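PDB 5Z06: Exo beta-1,2-glucooligosaccharide sophorohydrolase (non-reducing end) from Parabacteroides distasonis ATCC 8503, which hydrolyses linear beta-1,2-glucan and beta-1,2-glucooligosaccharides of four or more units, releasing sophorose from the non-reducing end. Local coordinates for residues M282-V291 against M628-R636. Sequence-based numbering, arbitrary orientation.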
loop_
_atom_site.group_PDB
_atom_site.type_symbol
_atom_site.label_atom_id
_atom_site.label_comp_id
_atom_site.label_asym_id
_atom_site.label_seq_id
_atom_site.Cartn_x
_atom_site.Cartn_y
_atom_site.Cartn_z
ATOM N N MET A 282 -8.970 -11.646 -22.080
ATOM C CA MET A 282 -9.071 -10.205 -22.042
ATOM C C MET A 282 -8.074 -9.561 -22.992
ATOM O O MET A 282 -6.929 -9.963 -23.103
ATOM C CB MET A 282 -8.880 -9.711 -20.611
ATOM C CG MET A 282 -10.100 -9.906 -19.735
ATOM S SD MET A 282 -9.829 -9.487 -18.003
ATOM C CE MET A 282 -9.722 -7.713 -18.109
ATOM N N THR A 283 -8.556 -8.560 -23.703
ATOM C CA THR A 283 -7.711 -7.698 -24.490
ATOM C C THR A 283 -6.974 -6.751 -23.529
ATOM O O THR A 283 -7.309 -6.636 -22.338
ATOM C CB THR A 283 -8.559 -6.796 -25.414
ATOM O OG1 THR A 283 -9.381 -5.974 -24.572
ATOM C CG2 THR A 283 -9.420 -7.626 -26.448
ATOM N N ASP A 284 -6.008 -6.039 -24.079
ATOM C CA ASP A 284 -5.323 -4.997 -23.327
ATOM C C ASP A 284 -6.286 -3.932 -22.837
ATOM O O ASP A 284 -6.122 -3.431 -21.727
ATOM C CB ASP A 284 -4.259 -4.338 -24.172
ATOM C CG ASP A 284 -3.081 -5.244 -24.445
ATOM O OD1 ASP A 284 -2.911 -6.271 -23.736
ATOM O OD2 ASP A 284 -2.319 -4.904 -25.389
ATOM N N GLU A 285 -7.279 -3.587 -23.660
ATOM C CA GLU A 285 -8.284 -2.592 -23.288
ATOM C C GLU A 285 -9.018 -3.034 -22.039
ATOM O O GLU A 285 -9.159 -2.266 -21.100
ATOM C CB GLU A 285 -9.290 -2.340 -24.424
ATOM C CG GLU A 285 -8.710 -1.545 -25.592
ATOM C CD GLU A 285 -8.423 -0.109 -25.227
ATOM O OE1 GLU A 285 -9.382 0.625 -24.901
ATOM O OE2 GLU A 285 -7.233 0.288 -25.256
ATOM N N GLN A 286 -9.471 -4.281 -22.041
ATOM C CA GLN A 286 -10.129 -4.864 -20.877
ATOM C C GLN A 286 -9.211 -4.893 -19.679
ATOM O O GLN A 286 -9.644 -4.620 -18.540
ATOM C CB GLN A 286 -10.669 -6.264 -21.207
ATOM C CG GLN A 286 -11.884 -6.219 -22.136
ATOM C CD GLN A 286 -12.308 -7.594 -22.636
ATOM O OE1 GLN A 286 -11.521 -8.302 -23.253
ATOM N NE2 GLN A 286 -13.566 -7.967 -22.381
ATOM N N LEU A 287 -7.943 -5.224 -19.911
ATOM C CA LEU A 287 -6.969 -5.186 -18.821
ATOM C C LEU A 287 -6.806 -3.789 -18.225
ATOM O O LEU A 287 -6.789 -3.639 -17.024
ATOM C CB LEU A 287 -5.629 -5.721 -19.261
ATOM C CG LEU A 287 -5.567 -7.227 -19.500
ATOM C CD1 LEU A 287 -4.210 -7.523 -20.139
ATOM C CD2 LEU A 287 -5.781 -8.031 -18.230
ATOM N N LEU A 288 -6.711 -2.777 -19.079
ATOM C CA LEU A 288 -6.673 -1.403 -18.615
ATOM C C LEU A 288 -7.881 -1.063 -17.779
ATOM O O LEU A 288 -7.723 -0.491 -16.718
ATOM C CB LEU A 288 -6.559 -0.429 -19.789
ATOM C CG LEU A 288 -5.230 -0.503 -20.536
ATOM C CD1 LEU A 288 -5.304 0.317 -21.814
ATOM C CD2 LEU A 288 -4.065 -0.089 -19.640
ATOM N N ASP A 289 -9.081 -1.426 -18.255
ATOM C CA ASP A 289 -10.320 -1.204 -17.517
ATOM C C ASP A 289 -10.281 -1.817 -16.149
ATOM O O ASP A 289 -10.706 -1.203 -15.191
ATOM C CB ASP A 289 -11.552 -1.819 -18.231
ATOM C CG ASP A 289 -11.892 -1.136 -19.527
ATOM O OD1 ASP A 289 -11.446 -0.014 -19.770
ATOM O OD2 ASP A 289 -12.615 -1.743 -20.330
ATOM N N MET A 290 -9.853 -3.070 -16.094
ATOM C CA MET A 290 -9.810 -3.828 -14.855
ATOM C C MET A 290 -8.808 -3.200 -13.890
ATOM O O MET A 290 -9.110 -3.020 -12.720
ATOM C CB MET A 290 -9.400 -5.273 -15.143
ATOM C CG MET A 290 -9.145 -6.129 -13.921
ATOM S SD MET A 290 -8.316 -7.626 -14.463
ATOM C CE MET A 290 -6.589 -7.128 -14.487
ATOM N N VAL A 291 -7.626 -2.870 -14.385
ATOM C CA VAL A 291 -6.600 -2.296 -13.526
ATOM C C VAL A 291 -7.064 -0.945 -12.984
ATOM O O VAL A 291 -6.935 -0.677 -11.805
ATOM C CB VAL A 291 -5.253 -2.190 -14.238
ATOM C CG1 VAL A 291 -4.231 -1.440 -13.378
ATOM C CG2 VAL A 291 -4.730 -3.586 -14.538
ATOM N N MET A 628 2.364 -1.430 -20.499
ATOM C CA MET A 628 1.415 -2.483 -20.826
ATOM C C MET A 628 2.062 -3.856 -20.626
ATOM O O MET A 628 1.418 -4.772 -20.153
ATOM C CB MET A 628 0.905 -2.340 -22.254
ATOM C CG MET A 628 -0.286 -3.220 -22.557
ATOM S SD MET A 628 -1.717 -2.714 -21.598
ATOM C CE MET A 628 -2.136 -4.249 -20.781
ATOM N N LYS A 629 3.341 -3.975 -20.955
ATOM C CA LYS A 629 4.063 -5.230 -20.713
ATOM C C LYS A 629 4.095 -5.567 -19.240
ATOM O O LYS A 629 3.809 -6.699 -18.861
ATOM C CB LYS A 629 5.478 -5.177 -21.262
ATOM C CG LYS A 629 5.560 -5.240 -22.776
ATOM C CD LYS A 629 7.024 -5.268 -23.193
ATOM C CE LYS A 629 7.231 -4.835 -24.634
ATOM N NZ LYS A 629 6.894 -5.905 -25.558
ATOM N N ALA A 630 4.399 -4.561 -18.418
ATOM C CA ALA A 630 4.411 -4.707 -16.971
ATOM C C ALA A 630 3.064 -5.157 -16.466
ATOM O O ALA A 630 2.954 -6.121 -15.721
ATOM C CB ALA A 630 4.789 -3.398 -16.314
ATOM N N LEU A 631 2.032 -4.447 -16.890
ATOM C CA LEU A 631 0.672 -4.772 -16.500
ATOM C C LEU A 631 0.351 -6.240 -16.787
ATOM O O LEU A 631 -0.124 -6.955 -15.914
ATOM C CB LEU A 631 -0.285 -3.871 -17.246
ATOM C CG LEU A 631 -1.704 -3.827 -16.742
ATOM C CD1 LEU A 631 -2.378 -2.570 -17.301
ATOM C CD2 LEU A 631 -2.509 -5.073 -17.104
ATOM N N ARG A 632 0.610 -6.670 -18.017
ATOM C CA ARG A 632 0.327 -8.036 -18.429
ATOM C C ARG A 632 1.068 -9.067 -17.607
ATOM O O ARG A 632 0.499 -10.081 -17.226
ATOM C CB ARG A 632 0.718 -8.229 -19.863
ATOM C CG ARG A 632 -0.212 -7.587 -20.866
ATOM C CD ARG A 632 0.226 -8.043 -22.239
ATOM N NE ARG A 632 -0.077 -7.057 -23.257
ATOM C CZ ARG A 632 0.812 -6.360 -23.950
ATOM N NH1 ARG A 632 2.133 -6.514 -23.766
ATOM N NH2 ARG A 632 0.373 -5.489 -24.855
ATOM N N ASN A 633 2.348 -8.790 -17.344
ATOM C CA ASN A 633 3.189 -9.624 -16.537
ATOM C C ASN A 633 2.698 -9.677 -15.096
ATOM O O ASN A 633 2.489 -10.756 -14.532
ATOM C CB ASN A 633 4.607 -9.055 -16.553
ATOM C CG ASN A 633 5.590 -9.917 -15.800
ATOM O OD1 ASN A 633 5.498 -11.146 -15.850
ATOM N ND2 ASN A 633 6.561 -9.280 -15.129
ATOM N N TYR A 634 2.524 -8.503 -14.499
ATOM C CA TYR A 634 2.082 -8.425 -13.105
ATOM C C TYR A 634 0.784 -9.191 -12.864
ATOM O O TYR A 634 0.647 -9.917 -11.868
ATOM C CB TYR A 634 1.899 -6.963 -12.686
ATOM C CG TYR A 634 3.147 -6.139 -12.651
ATOM C CD1 TYR A 634 4.401 -6.720 -12.568
ATOM C CD2 TYR A 634 3.066 -4.751 -12.646
ATOM C CE1 TYR A 634 5.544 -5.950 -12.535
ATOM C CE2 TYR A 634 4.194 -3.977 -12.575
ATOM C CZ TYR A 634 5.436 -4.583 -12.540
ATOM O OH TYR A 634 6.571 -3.832 -12.489
ATOM N N TYR A 635 -0.163 -9.008 -13.779
ATOM C CA TYR A 635 -1.425 -9.692 -13.702
ATOM C C TYR A 635 -1.304 -11.167 -14.059
ATOM O O TYR A 635 -1.619 -12.021 -13.234
ATOM C CB TYR A 635 -2.444 -9.021 -14.589
ATOM C CG TYR A 635 -3.796 -9.626 -14.459
ATOM C CD1 TYR A 635 -4.494 -9.569 -13.251
ATOM C CD2 TYR A 635 -4.389 -10.288 -15.524
ATOM C CE1 TYR A 635 -5.748 -10.154 -13.124
ATOM C CE2 TYR A 635 -5.630 -10.882 -15.392
ATOM C CZ TYR A 635 -6.307 -10.809 -14.193
ATOM O OH TYR A 635 -7.549 -11.393 -14.090
ATOM N N ARG A 636 -0.867 -11.472 -15.279
ATOM C CA ARG A 636 -0.966 -12.845 -15.759
ATOM C C ARG A 636 0.042 -13.761 -15.142
ATOM O O ARG A 636 -0.288 -14.892 -14.916
ATOM C CB ARG A 636 -0.844 -12.946 -17.263
ATOM C CG ARG A 636 -2.091 -12.480 -17.972
ATOM C CD ARG A 636 -1.831 -12.363 -19.452
ATOM N NE ARG A 636 -3.066 -11.980 -20.119
ATOM C CZ ARG A 636 -3.175 -11.113 -21.116
ATOM N NH1 ARG A 636 -2.118 -10.505 -21.602
ATOM N NH2 ARG A 636 -4.361 -10.841 -21.621
HETATM O O HOH W 1 -3.510 -8.747 -23.525
#
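Asp-284 and Arg-632 are joined by a bidentate salt bridge, the arginine side-on: NE donates to OD1 at 3.0 Å and NH2 to OD2 at 2.8 Å. Both bonds are nearly straight and reach the syn sides of the carboxylate oxygens, though tilted out of the carboxylate plane, the two flat groups being turned 35° against each other. CG of Met-628 lies against one face of the Arg-632 guanidinium, offset toward its rim. Replacing this arginine by alanine removes both donors and would probably leave the Asp-284 carboxylate without its charged mate and freer to turn. A bridging water donates to Asp-284 OD1 at 2.6 Å and accepts from NH1 of Arg-636, whose NE forms a salt bridge with Glu-202.

Next to the salt bridge, Leu-287 is a knob in a hole formed by Met-628, Leu-631, Tyr-635 and Arg-636. Its CD1 rests over a face of the Arg-636 guanidinium, 3.6 Å from NH2, while CD2 approaches Tyr-635 CD2 at 3.8 Å. Val-291 CG2 and the end of Leu-631 meet tip to tip, and Leu-288 CD2 touches Leu-631 CD1 from across.

The Tyr-635 ring receives Met-290 on one face. With chi3 at 86°, the methionine chain bends and sets CE almost over the ring centre, 3.5 Å from the centroid, a CH-pi contact; SD follows as a Met-aromatic contact. Tyr-635 OH is hydrogen-bonded to His-204 and Arg-203.

Thr-283 and Gln-286 form a capping box that opens helix 284-297, and the axes of 284-291 and 628-636 cross at 73° with a closest approach of 10.9 Å. The contact is a buried, knob-into-hole crossing of the chain's first helix with one in the glycoamylase-like region, flanked by a salt bridge and consistent with the alpha/alpha-barrel of the six-hairpin clan.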